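Local atomic coordinates of luciferase-like enzymeAMP-CoA-ligase (Zophobas atratus, PDB entry 4W8O), a protein that is a luciferase-like member of the AMP-binding enzyme family that probably activates carboxylic acids with ATP, as AMP-forming CoA ligases do. Residues 109-114 with 190-195; 179-184 with 200-205; 210-215 with 352-357; 226-231 with 323-328. One frame throughout, in Å; residues are numbered along the deposited sequence.

Interaction 1. Residues 109-114 with 190-195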
loop_
_atom_site.group_PDB
_atom_site.type_symbol
_atom_site.label_atom_id
_atom_site.label_comp_id
_atom_site.label_asym_id
_atom_site.label_seq_id
_atom_site.Cartn_x
_atom_site.Cartn_y
_atom_site.Cartn_z
ATOM N N ILE A 109 6.574 16.531 9.181
ATOM C CA ILE A 109 7.633 15.521 9.163
ATOM C C ILE A 109 8.245 15.388 10.555
ATOM O O ILE A 109 8.475 14.268 11.039
ATOM C CB ILE A 109 8.723 15.840 8.120
ATOM C CG1 ILE A 109 8.149 15.781 6.695
ATOM C CG2 ILE A 109 9.889 14.880 8.258
ATOM C CD1 ILE A 109 7.976 14.386 6.123
ATOM N N GLN A 110 8.490 16.528 11.202
ATOM C CA GLN A 110 9.003 16.550 12.574
ATOM C C GLN A 110 8.189 15.684 13.515
ATOM O O GLN A 110 8.739 14.931 14.318
ATOM C CB GLN A 110 8.984 17.962 13.146
ATOM C CG GLN A 110 10.164 18.807 12.761
ATOM C CD GLN A 110 10.156 20.147 13.463
ATOM O OE1 GLN A 110 9.656 20.275 14.581
ATOM N NE2 GLN A 110 10.717 21.154 12.814
ATOM N N HIS A 111 6.879 15.844 13.460
ATOM C CA HIS A 111 6.002 15.042 14.298
ATOM C C HIS A 111 6.127 13.545 13.972
ATOM O O HIS A 111 6.218 12.720 14.878
ATOM C CB HIS A 111 4.554 15.488 14.151
ATOM C CG HIS A 111 3.587 14.598 14.865
ATOM N ND1 HIS A 111 3.595 14.444 16.233
ATOM C CD2 HIS A 111 2.596 13.804 14.401
ATOM C CE1 HIS A 111 2.643 13.598 16.585
ATOM N NE2 HIS A 111 2.019 13.198 15.491
ATOM N N LEU A 112 6.135 13.209 12.685
ATOM C CA LEU A 112 6.214 11.813 12.261
ATOM C C LEU A 112 7.513 11.173 12.724
ATOM O O LEU A 112 7.506 10.062 13.234
ATOM C CB LEU A 112 6.060 11.685 10.741
ATOM C CG LEU A 112 4.734 12.197 10.154
ATOM C CD1 LEU A 112 4.568 11.770 8.701
ATOM C CD2 LEU A 112 3.540 11.754 10.993
ATOM N N LEU A 113 8.623 11.888 12.566
ATOM C CA LEU A 113 9.914 11.400 13.051
ATOM C C LEU A 113 9.910 11.192 14.565
ATOM O O LEU A 113 10.497 10.228 15.070
ATOM C CB LEU A 113 11.045 12.355 12.645
ATOM C CG LEU A 113 11.431 12.380 11.163
ATOM C CD1 LEU A 113 12.402 13.515 10.858
ATOM C CD2 LEU A 113 12.026 11.047 10.745
ATOM N N SER A 114 9.240 12.087 15.286
ATOM C CA SER A 114 9.181 11.997 16.739
ATOM C C SER A 114 8.372 10.775 17.176
ATOM O O SER A 114 8.621 10.218 18.238
ATOM C CB SER A 114 8.603 13.286 17.342
ATOM O OG SER A 114 7.181 13.331 17.223
ATOM N N GLY A 190 -7.084 15.160 16.472
ATOM C CA GLY A 190 -5.808 14.686 17.012
ATOM C C GLY A 190 -4.740 14.492 15.944
ATOM O O GLY A 190 -5.043 14.348 14.757
ATOM N N LEU A 191 -3.483 14.468 16.375
ATOM C CA LEU A 191 -2.349 14.323 15.464
ATOM C C LEU A 191 -2.136 12.865 15.069
ATOM O O LEU A 191 -2.608 11.966 15.761
ATOM C CB LEU A 191 -1.076 14.845 16.119
ATOM C CG LEU A 191 -1.125 16.294 16.592
ATOM C CD1 LEU A 191 0.101 16.583 17.438
ATOM C CD2 LEU A 191 -1.233 17.274 15.434
ATOM N N PRO A 192 -1.410 12.623 13.961
ATOM C CA PRO A 192 -1.148 11.249 13.554
ATOM C C PRO A 192 -0.483 10.380 14.623
ATOM O O PRO A 192 0.203 10.880 15.517
ATOM C CB PRO A 192 -0.227 11.415 12.344
ATOM C CG PRO A 192 -0.625 12.740 11.772
ATOM C CD PRO A 192 -0.930 13.590 12.954
ATOM N N LYS A 193 -0.728 9.076 14.515
ATOM C CA LYS A 193 -0.077 8.066 15.335
ATOM C C LYS A 193 0.464 7.002 14.403
ATOM O O LYS A 193 0.026 6.903 13.256
ATOM C CB LYS A 193 -1.071 7.464 16.316
ATOM C CG LYS A 193 -1.684 8.497 17.254
ATOM C CD LYS A 193 -3.203 8.463 17.204
ATOM C CE LYS A 193 -3.823 9.761 17.678
ATOM N NZ LYS A 193 -3.222 10.170 18.970
ATOM N N ALA A 194 1.429 6.229 14.891
ATOM C CA ALA A 194 2.097 5.240 14.066
ATOM C C ALA A 194 1.350 3.911 14.139
ATOM O O ALA A 194 1.429 3.191 15.129
ATOM C CB ALA A 194 3.549 5.070 14.483
ATOM N N ILE A 195 0.608 3.629 13.074
ATOM C CA ILE A 195 -0.074 2.357 12.888
ATOM C C ILE A 195 0.954 1.238 12.682
ATOM O O ILE A 195 1.803 1.319 11.795
ATOM C CB ILE A 195 -0.960 2.416 11.632
ATOM C CG1 ILE A 195 -2.103 3.413 11.822
ATOM C CG2 ILE A 195 -1.498 1.030 11.291
ATOM C CD1 ILE A 195 -2.693 3.914 10.517
#
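H111 on helix 106-116 reaches P192 at the end of the Gly/Ser/Thr-rich signature loop of adenylate-forming enzymes. That loop, S185 to K193, joins strands 179-184 and 194-198 and probably corresponds to the loop that binds the ATP phosphates in relatives. The tight part of the contact is the imidazole. The CG of H111 stands anti to the backbone N (chi1 173°), and the ring therefore extends from the helix toward the loop. NE2 of H111 gives its N-H to the backbone O of P192 at 2.9 Å. The bond is nearly straight, with an N-H...O angle of 161°. The acceptor lies close to the ring plane, so the edge of the imidazole is used and its rotation is defined. CD2 of L112 rests on CB of P192 at 4.0 Å; these two side chains are set at about a right angle. L112 is buried, while P192 is only partly covered. The solvent side is L191, which is exposed. Its CB comes within 3.6 Å of NE2 of H111, but its CD1 lies only over the rim of one ring face. At the base of the loop the backbones of K193 and S185 are hydrogen-bonded. At the helix, OG of S114 donates to the backbone O of H111 at 2.6 Å. Close to the histidine bond, CD of P192 touches CD2 of H111 at 3.8 Å.

Interaction 2. Residues 179-184 with 200-205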
loop_
_atom_site.group_PDB
_atom_site.type_symbol
_atom_site.label_atom_id
_atom_site.label_comp_id
_atom_site.label_asym_id
_atom_site.label_seq_id
_atom_site.Cartn_x
_atom_site.Cartn_y
_atom_site.Cartn_z
ATOM N N THR A 179 6.258 -6.007 14.798
ATOM C CA THR A 179 5.972 -5.027 13.769
ATOM C C THR A 179 6.935 -5.171 12.588
ATOM O O THR A 179 8.153 -5.281 12.773
ATOM C CB THR A 179 6.046 -3.612 14.365
ATOM O OG1 THR A 179 5.123 -3.526 15.455
ATOM C CG2 THR A 179 5.718 -2.547 13.320
ATOM N N ALA A 180 6.371 -5.206 11.383
ATOM C CA ALA A 180 7.135 -5.254 10.142
ATOM C C ALA A 180 7.078 -3.932 9.378
ATOM O O ALA A 180 8.096 -3.465 8.874
ATOM C CB ALA A 180 6.617 -6.381 9.260
ATOM N N VAL A 181 5.886 -3.342 9.300
ATOM C CA VAL A 181 5.629 -2.126 8.524
ATOM C C VAL A 181 4.765 -1.173 9.357
ATOM O O VAL A 181 3.859 -1.628 10.078
ATOM C CB VAL A 181 4.857 -2.441 7.217
ATOM C CG1 VAL A 181 4.686 -1.195 6.368
ATOM C CG2 VAL A 181 5.549 -3.521 6.405
ATOM N N MET A 182 5.023 0.134 9.237
ATOM C CA MET A 182 4.207 1.157 9.900
ATOM C C MET A 182 3.607 2.157 8.905
ATOM O O MET A 182 4.177 2.406 7.848
ATOM C CB MET A 182 5.007 1.900 10.978
ATOM C CG MET A 182 5.385 1.038 12.174
ATOM S SD MET A 182 6.191 1.900 13.540
ATOM C CE MET A 182 7.760 2.300 12.792
ATOM N N PHE A 183 2.429 2.678 9.251
ATOM C CA PHE A 183 1.780 3.777 8.536
ATOM C C PHE A 183 1.317 4.790 9.585
ATOM O O PHE A 183 1.543 4.603 10.787
ATOM C CB PHE A 183 0.599 3.278 7.689
ATOM C CG PHE A 183 0.998 2.308 6.612
ATOM C CD1 PHE A 183 1.462 2.757 5.392
ATOM C CD2 PHE A 183 0.923 0.935 6.829
ATOM C CE1 PHE A 183 1.845 1.866 4.396
ATOM C CE2 PHE A 183 1.313 0.042 5.847
ATOM C CZ PHE A 183 1.771 0.508 4.624
ATOM N N PHE A 184 0.699 5.874 9.142
ATOM C CA PHE A 184 0.299 6.935 10.050
ATOM C C PHE A 184 -1.196 7.191 10.000
ATOM O O PHE A 184 -1.773 7.298 8.923
ATOM C CB PHE A 184 1.075 8.196 9.726
ATOM C CG PHE A 184 2.553 8.037 9.913
ATOM C CD1 PHE A 184 3.095 7.992 11.184
ATOM C CD2 PHE A 184 3.396 7.903 8.823
ATOM C CE1 PHE A 184 4.459 7.840 11.368
ATOM C CE2 PHE A 184 4.760 7.746 8.999
ATOM C CZ PHE A 184 5.294 7.723 10.272
ATOM N N ARG A 200 2.636 -10.822 10.089
ATOM C CA ARG A 200 1.419 -11.560 9.784
ATOM C C ARG A 200 0.324 -10.654 9.231
ATOM O O ARG A 200 -0.236 -10.939 8.167
ATOM C CB ARG A 200 0.934 -12.318 11.015
ATOM C CG ARG A 200 1.813 -13.526 11.309
ATOM C CD ARG A 200 1.346 -14.361 12.497
ATOM N NE ARG A 200 -0.052 -14.754 12.405
ATOM C CZ ARG A 200 -0.968 -14.560 13.355
ATOM N NH1 ARG A 200 -0.660 -13.983 14.520
ATOM N NH2 ARG A 200 -2.216 -14.965 13.143
ATOM N N SER A 201 0.037 -9.557 9.935
ATOM C CA SER A 201 -1.048 -8.677 9.524
ATOM C C SER A 201 -0.783 -8.038 8.162
ATOM O O SER A 201 -1.680 -7.994 7.324
ATOM C CB SER A 201 -1.383 -7.636 10.598
ATOM O OG SER A 201 -0.494 -6.540 10.619
ATOM N N PHE A 202 0.441 -7.578 7.912
ATOM C CA PHE A 202 0.725 -6.973 6.618
ATOM C C PHE A 202 0.641 -7.999 5.495
ATOM O O PHE A 202 0.098 -7.715 4.425
ATOM C CB PHE A 202 2.080 -6.264 6.558
ATOM C CG PHE A 202 2.234 -5.430 5.315
ATOM C CD1 PHE A 202 1.533 -4.242 5.180
ATOM C CD2 PHE A 202 3.010 -5.862 4.256
ATOM C CE1 PHE A 202 1.630 -3.475 4.028
ATOM C CE2 PHE A 202 3.112 -5.107 3.105
ATOM C CZ PHE A 202 2.417 -3.915 2.985
ATOM N N LEU A 203 1.181 -9.189 5.729
ATOM C CA LEU A 203 1.094 -10.244 4.736
ATOM C C LEU A 203 -0.359 -10.646 4.439
ATOM O O LEU A 203 -0.659 -11.077 3.321
ATOM C CB LEU A 203 1.932 -11.455 5.157
ATOM C CG LEU A 203 3.436 -11.240 4.935
ATOM C CD1 LEU A 203 4.235 -12.390 5.520
ATOM C CD2 LEU A 203 3.748 -11.073 3.453
ATOM N N GLN A 204 -1.258 -10.489 5.413
ATOM C CA GLN A 204 -2.682 -10.722 5.147
ATOM C C GLN A 204 -3.335 -9.588 4.370
ATOM O O GLN A 204 -4.257 -9.831 3.596
ATOM C CB GLN A 204 -3.460 -11.042 6.426
ATOM C CG GLN A 204 -3.192 -12.447 6.951
ATOM C CD GLN A 204 -3.276 -13.522 5.859
ATOM O OE1 GLN A 204 -4.349 -13.784 5.312
ATOM N NE2 GLN A 204 -2.138 -14.136 5.532
ATOM N N ILE A 205 -2.865 -8.355 4.549
ATOM C CA ILE A 205 -3.320 -7.275 3.673
ATOM C C ILE A 205 -3.000 -7.667 2.226
ATOM O O ILE A 205 -3.837 -7.527 1.332
ATOM C CB ILE A 205 -2.655 -5.920 3.994
ATOM C CG1 ILE A 205 -3.163 -5.401 5.340
ATOM C CG2 ILE A 205 -2.946 -4.917 2.878
ATOM C CD1 ILE A 205 -2.421 -4.197 5.876
#
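V181 and F183 on strand 179-184 pack against F202 on helix 199-211. The motif is a hairpin followed by a helix: strand 179-184 turns back as strand 194-198, and the helix then returns across the first strand. Both strands belong to the eight-stranded mixed sheet of the AMP-binding fold, and the contact packs the helix on that sheet. A classic beta bulge sets A180 and V181 opposite H197. The contact is buried and has no hydrogen bond across it. The first kind of interaction is a CH-pi contact. CG2 of V181 sits over one face of the F202 ring, 4.1 Å from the centroid and 15° off the ring normal. F202 has its CG anti to the backbone N (chi1 -169°), which carries the ring away from the helix toward the strand. The second kind is apolar contact between rings. The edge of F183 meets F202 near the F183 plane, and the two side chains are at about a right angle. Other partners enclose the same spot: F20 meets F202 edge-to-face, and M231 touches V181, F183 and F202. Polar bonds involve neighbouring residues of the helix. R200 forms a salt bridge with D177, and OG of S201 bonds to ND1 of H197. At the ring contact, CE1 of F202 is 4.0 Å from both CE2 and CZ of F183.

Interaction 3. Residues 210-215 with 352-357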
loop_
_atom_site.group_PDB
_atom_site.type_symbol
_atom_site.label_atom_id
_atom_site.label_comp_id
_atom_site.label_asym_id
_atom_site.label_seq_id
_atom_site.Cartn_x
_atom_site.Cartn_y
_atom_site.Cartn_z
ATOM N N PHE A 210 -4.871 -10.326 -2.996
ATOM C CA PHE A 210 -4.730 -11.331 -4.047
ATOM C C PHE A 210 -6.027 -12.124 -4.265
ATOM O O PHE A 210 -6.450 -12.320 -5.405
ATOM C CB PHE A 210 -3.576 -12.286 -3.730
ATOM C CG PHE A 210 -3.457 -13.435 -4.691
ATOM C CD1 PHE A 210 -2.877 -13.256 -5.936
ATOM C CD2 PHE A 210 -3.929 -14.696 -4.352
ATOM C CE1 PHE A 210 -2.772 -14.308 -6.831
ATOM C CE2 PHE A 210 -3.825 -15.757 -5.238
ATOM C CZ PHE A 210 -3.241 -15.563 -6.479
ATOM N N TYR A 211 -6.666 -12.561 -3.179
ATOM C CA TYR A 211 -7.926 -13.310 -3.288
ATOM C C TYR A 211 -9.144 -12.450 -3.642
ATOM O O TYR A 211 -10.222 -12.986 -3.888
ATOM C CB TYR A 211 -8.178 -14.158 -2.036
ATOM C CG TYR A 211 -7.247 -15.343 -2.005
ATOM C CD1 TYR A 211 -7.416 -16.401 -2.896
ATOM C CD2 TYR A 211 -6.167 -15.382 -1.133
ATOM C CE1 TYR A 211 -6.549 -17.481 -2.897
ATOM C CE2 TYR A 211 -5.293 -16.456 -1.123
ATOM C CZ TYR A 211 -5.489 -17.501 -2.009
ATOM O OH TYR A 211 -4.627 -18.561 -2.011
ATOM N N CYS A 212 -8.978 -11.131 -3.681
ATOM C CA CYS A 212 -10.019 -10.257 -4.232
ATOM C C CYS A 212 -10.185 -10.516 -5.725
ATOM O O CYS A 212 -11.230 -10.216 -6.294
ATOM C CB CYS A 212 -9.712 -8.782 -3.976
ATOM S SG CYS A 212 -9.981 -8.280 -2.263
ATOM N N GLY A 213 -9.138 -11.055 -6.349
ATOM C CA GLY A 213 -9.242 -11.651 -7.674
ATOM C C GLY A 213 -8.895 -10.760 -8.847
ATOM O O GLY A 213 -8.912 -11.218 -9.987
ATOM N N TYR A 214 -8.563 -9.498 -8.587
ATOM C CA TYR A 214 -8.294 -8.569 -9.680
ATOM C C TYR A 214 -6.906 -8.765 -10.297
ATOM O O TYR A 214 -5.969 -9.204 -9.636
ATOM C CB TYR A 214 -8.536 -7.107 -9.261
ATOM C CG TYR A 214 -7.739 -6.625 -8.068
ATOM C CD1 TYR A 214 -6.438 -6.166 -8.217
ATOM C CD2 TYR A 214 -8.302 -6.602 -6.797
ATOM C CE1 TYR A 214 -5.711 -5.719 -7.128
ATOM C CE2 TYR A 214 -7.581 -6.165 -5.703
ATOM C CZ TYR A 214 -6.285 -5.724 -5.874
ATOM O OH TYR A 214 -5.560 -5.275 -4.802
ATOM N N ASP A 215 -6.805 -8.428 -11.579
ATOM C CA ASP A 215 -5.603 -8.632 -12.388
ATOM C C ASP A 215 -4.516 -7.618 -12.016
ATOM O O ASP A 215 -4.772 -6.412 -12.031
ATOM C CB ASP A 215 -5.992 -8.481 -13.867
ATOM C CG ASP A 215 -4.926 -8.978 -14.826
ATOM O OD1 ASP A 215 -3.736 -9.046 -14.455
ATOM O OD2 ASP A 215 -5.282 -9.290 -15.978
ATOM N N VAL A 352 -17.798 -7.205 0.644
ATOM C CA VAL A 352 -16.734 -7.441 1.631
ATOM C C VAL A 352 -15.638 -8.347 1.076
ATOM O O VAL A 352 -15.914 -9.291 0.346
ATOM C CB VAL A 352 -17.287 -8.051 2.936
ATOM C CG1 VAL A 352 -16.166 -8.297 3.933
ATOM C CG2 VAL A 352 -18.324 -7.125 3.562
ATOM N N SER A 353 -14.390 -8.026 1.406
ATOM C CA SER A 353 -13.237 -8.768 0.902
ATOM C C SER A 353 -13.109 -10.148 1.576
ATOM O O SER A 353 -13.697 -10.379 2.637
ATOM C CB SER A 353 -11.958 -7.939 1.093
ATOM O OG SER A 353 -11.919 -7.376 2.388
ATOM N N PRO A 354 -12.342 -11.069 0.957
ATOM C CA PRO A 354 -12.224 -12.421 1.528
ATOM C C PRO A 354 -11.709 -12.413 2.964
ATOM O O PRO A 354 -10.914 -11.543 3.334
ATOM C CB PRO A 354 -11.219 -13.127 0.602
ATOM C CG PRO A 354 -11.228 -12.345 -0.660
ATOM C CD PRO A 354 -11.579 -10.930 -0.299
ATOM N N ARG A 355 -12.202 -13.363 3.757
ATOM C CA ARG A 355 -11.776 -13.565 5.138
ATOM C C ARG A 355 -11.901 -12.309 5.999
ATOM O O ARG A 355 -11.137 -12.119 6.942
ATOM C CB ARG A 355 -10.348 -14.135 5.174
ATOM C CG ARG A 355 -10.311 -15.640 4.929
ATOM C CD ARG A 355 -8.905 -16.211 5.011
ATOM N NE ARG A 355 -8.306 -16.038 6.321
ATOM C CZ ARG A 355 -8.386 -16.900 7.330
ATOM N NH1 ARG A 355 -9.063 -18.040 7.219
ATOM N NH2 ARG A 355 -7.780 -16.609 8.473
ATOM N N THR A 356 -12.886 -11.470 5.675
ATOM C CA THR A 356 -13.151 -10.228 6.384
ATOM C C THR A 356 -14.594 -10.228 6.893
ATOM O O THR A 356 -15.504 -10.710 6.202
ATOM C CB THR A 356 -12.943 -9.020 5.451
ATOM O OG1 THR A 356 -11.584 -8.993 4.995
ATOM C CG2 THR A 356 -13.271 -7.706 6.149
ATOM N N LEU A 357 -14.795 -9.700 8.103
ATOM C CA LEU A 357 -16.139 -9.457 8.635
ATOM C C LEU A 357 -16.438 -7.954 8.623
ATOM O O LEU A 357 -15.574 -7.146 8.969
ATOM C CB LEU A 357 -16.259 -9.981 10.067
ATOM C CG LEU A 357 -15.927 -11.452 10.319
ATOM C CD1 LEU A 357 -15.911 -11.714 11.817
ATOM C CD2 LEU A 357 -16.905 -12.378 9.619
#
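C212 turns its SG anti to its own carbonyl carbon (chi1 -74°), and this places the sulfur beside S353 and P354. Y211 has a similar first torsion (chi1 -73°), but there the ring leads away and CB is left to face the proline. SG of C212 lies 3.7 Å from CD of P354. It is also 3.9 Å from CB of S353. CB of Y211 meets CG of P354 at 3.8 Å, and the backbone O of Y211 is 3.4 Å from the same CG. The proline ring thus fits against Y211 and C212, in the C-terminal region of helix 199-211. P354 is the second residue of a type II beta turn from S353 to T356, and R355 takes the positive phi at the third position. The turn's T356 N to S353 O bond is weak, at 3.3 Å. The turn links strands 351-352 and 357-362, which belong to two different sheets. Polar groups find their partners elsewhere: OG of S353 bonds to L329 O, and Y211 O accepts from NZ of K9. The ring of Y211 stacks with F11. With no hydrogen bond across it, the contact implies largely van der Waals packing, in which a carbonyl oxygen also touches the proline ring.

Interaction 4. Residues 226-231 with 323-328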
loop_
_atom_site.group_PDB
_atom_site.type_symbol
_atom_site.label_atom_id
_atom_site.label_comp_id
_atom_site.label_asym_id
_atom_site.label_seq_id
_atom_site.Cartn_x
_atom_site.Cartn_y
_atom_site.Cartn_z
ATOM N N TYR A 226 4.642 6.059 1.022
ATOM C CA TYR A 226 3.940 6.635 2.161
ATOM C C TYR A 226 2.529 6.055 2.303
ATOM O O TYR A 226 2.056 5.808 3.409
ATOM C CB TYR A 226 3.845 8.138 1.962
ATOM C CG TYR A 226 3.020 8.877 2.981
ATOM C CD1 TYR A 226 3.498 9.091 4.267
ATOM C CD2 TYR A 226 1.767 9.395 2.649
ATOM C CE1 TYR A 226 2.749 9.784 5.205
ATOM C CE2 TYR A 226 1.016 10.105 3.576
ATOM C CZ TYR A 226 1.512 10.294 4.853
ATOM O OH TYR A 226 0.781 10.991 5.782
ATOM N N TRP A 227 1.867 5.853 1.171
ATOM C CA TRP A 227 0.483 5.400 1.154
ATOM C C TRP A 227 0.412 3.884 1.209
ATOM O O TRP A 227 1.227 3.186 0.601
ATOM C CB TRP A 227 -0.229 5.923 -0.100
ATOM C CG TRP A 227 -0.249 7.435 -0.168
ATOM C CD1 TRP A 227 0.568 8.235 -0.921
ATOM C CD2 TRP A 227 -1.110 8.316 0.563
ATOM N NE1 TRP A 227 0.258 9.559 -0.711
ATOM C CE2 TRP A 227 -0.766 9.639 0.193
ATOM C CE3 TRP A 227 -2.146 8.117 1.490
ATOM C CZ2 TRP A 227 -1.412 10.757 0.719
ATOM C CZ3 TRP A 227 -2.798 9.232 2.011
ATOM C CH2 TRP A 227 -2.425 10.540 1.621
ATOM N N ILE A 228 -0.559 3.393 1.964
ATOM C CA ILE A 228 -0.884 1.971 2.011
ATOM C C ILE A 228 -0.943 1.353 0.613
ATOM O O ILE A 228 -0.447 0.262 0.407
ATOM C CB ILE A 228 -2.205 1.729 2.782
ATOM C CG1 ILE A 228 -2.507 0.232 2.947
ATOM C CG2 ILE A 228 -3.375 2.406 2.094
ATOM C CD1 ILE A 228 -1.567 -0.498 3.871
ATOM N N THR A 229 -1.527 2.051 -0.355
ATOM C CA THR A 229 -1.639 1.499 -1.709
ATOM C C THR A 229 -0.274 1.226 -2.352
ATOM O O THR A 229 -0.083 0.198 -3.012
ATOM C CB THR A 229 -2.456 2.417 -2.620
ATOM O OG1 THR A 229 -1.920 3.745 -2.560
ATOM C CG2 THR A 229 -3.906 2.442 -2.178
ATOM N N GLY A 230 0.676 2.138 -2.171
ATOM C CA GLY A 230 2.027 1.921 -2.679
ATOM C C GLY A 230 2.648 0.632 -2.138
ATOM O O GLY A 230 3.111 -0.216 -2.899
ATOM N N MET A 231 2.651 0.497 -0.815
ATOM C CA MET A 231 3.243 -0.661 -0.145
ATOM C C MET A 231 2.477 -1.942 -0.436
ATOM O O MET A 231 3.088 -2.989 -0.649
ATOM C CB MET A 231 3.294 -0.439 1.379
ATOM C CG MET A 231 4.384 0.515 1.829
ATOM S SD MET A 231 6.036 -0.138 1.514
ATOM C CE MET A 231 6.092 -1.541 2.627
ATOM N N GLY A 323 -10.932 0.923 1.515
ATOM C CA GLY A 323 -9.975 0.390 2.473
ATOM C C GLY A 323 -9.294 1.474 3.262
ATOM O O GLY A 323 -9.538 2.651 3.061
ATOM N N MET A 324 -8.433 1.063 4.176
ATOM C CA MET A 324 -7.693 1.998 4.975
ATOM C C MET A 324 -6.376 1.402 5.425
ATOM O O MET A 324 -6.158 0.203 5.295
ATOM C CB MET A 324 -8.527 2.448 6.177
ATOM C CG MET A 324 -9.190 1.341 6.965
ATOM S SD MET A 324 -10.717 1.915 7.751
ATOM C CE MET A 324 -10.093 2.783 9.189
ATOM N N SER A 325 -5.511 2.259 5.963
ATOM C CA SER A 325 -4.173 1.849 6.367
ATOM C C SER A 325 -4.214 0.831 7.474
ATOM O O SER A 325 -3.342 -0.032 7.558
ATOM C CB SER A 325 -3.367 3.061 6.821
ATOM O OG SER A 325 -3.343 4.011 5.778
ATOM N N GLU A 326 -5.247 0.924 8.307
ATOM C CA GLU A 326 -5.375 0.080 9.490
ATOM C C GLU A 326 -5.656 -1.396 9.196
ATOM O O GLU A 326 -5.529 -2.229 10.097
ATOM C CB GLU A 326 -6.491 0.609 10.400
ATOM C CG GLU A 326 -6.163 1.889 11.144
ATOM C CD GLU A 326 -6.365 3.153 10.330
ATOM O OE1 GLU A 326 -6.671 3.088 9.118
ATOM O OE2 GLU A 326 -6.205 4.226 10.922
ATOM N N ILE A 327 -6.053 -1.717 7.967
ATOM C CA ILE A 327 -6.539 -3.076 7.643
ATOM C C ILE A 327 -6.473 -3.471 6.160
ATOM O O ILE A 327 -6.727 -4.623 5.830
ATOM C CB ILE A 327 -7.991 -3.255 8.139
ATOM C CG1 ILE A 327 -8.383 -4.736 8.221
ATOM C CG2 ILE A 327 -8.953 -2.458 7.262
ATOM C CD1 ILE A 327 -9.591 -4.990 9.098
ATOM N N GLY A 328 -6.112 -2.543 5.276
ATOM C CA GLY A 328 -6.066 -2.827 3.850
ATOM C C GLY A 328 -7.453 -2.777 3.228
ATOM O O GLY A 328 -8.314 -2.007 3.659
#
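The pocket that holds a bound polyethylene glycol chain is lined here by I228 and S325, which touch each other. The ligand probably comes from the crystallisation liquor. Segment 323-328 carries the G-M-S-E part of the Y-G-x-(S/T)-E motif, which in relatives of this superfamily lies at the adenylate site. I228 stands in the first turn of helix 228-239, just after W227 at the N-cap. Its CB lies 3.9 Å from OG of S325, and its CG2 methyl is 4.0 Å from the same oxygen. With CG1 anti to the backbone N (chi1 -175°), the chain runs alongside the serine backbone. There CG1 is 4.1 Å from CA of S325, and CD1 is 4.1 Å from O of S325. O of S325 accepts from NE2 of H197. In the bend, O of M324 accepts from N of G328 at 2.7 Å and, at a longer distance, from N of I327. I327 and G328 form a classic beta bulge opposite M324. Across the contact nothing polar is exchanged. I228 contributes hydrocarbon surface to the pocket beside the polar atoms of S325, while the hydrogen bonds to the glycol are made by E326 OE1 and, weakly, by S325 N.

From the N terminus, interaction 1 opens first, on helix 106-116. Its loop is still open when strand 179-184 begins interaction 2. The two cross: 190-195 closes interaction 1 before 200-205 closes interaction 2. They touch in the sheet shared by strands 179-184 and 194-198, where I195 O probably bonds to F183 N. Helix 199-211 then passes from interaction 2 to interaction 3. Interaction 3 closes a long loop at 352-357, and interaction 4 nests inside it. Interaction 4 touches interactions 1 and 2, through I195 against E326 and F183 against I228. Together the contacts join two mixed sheets and the turn leading to the antiparallel sheet.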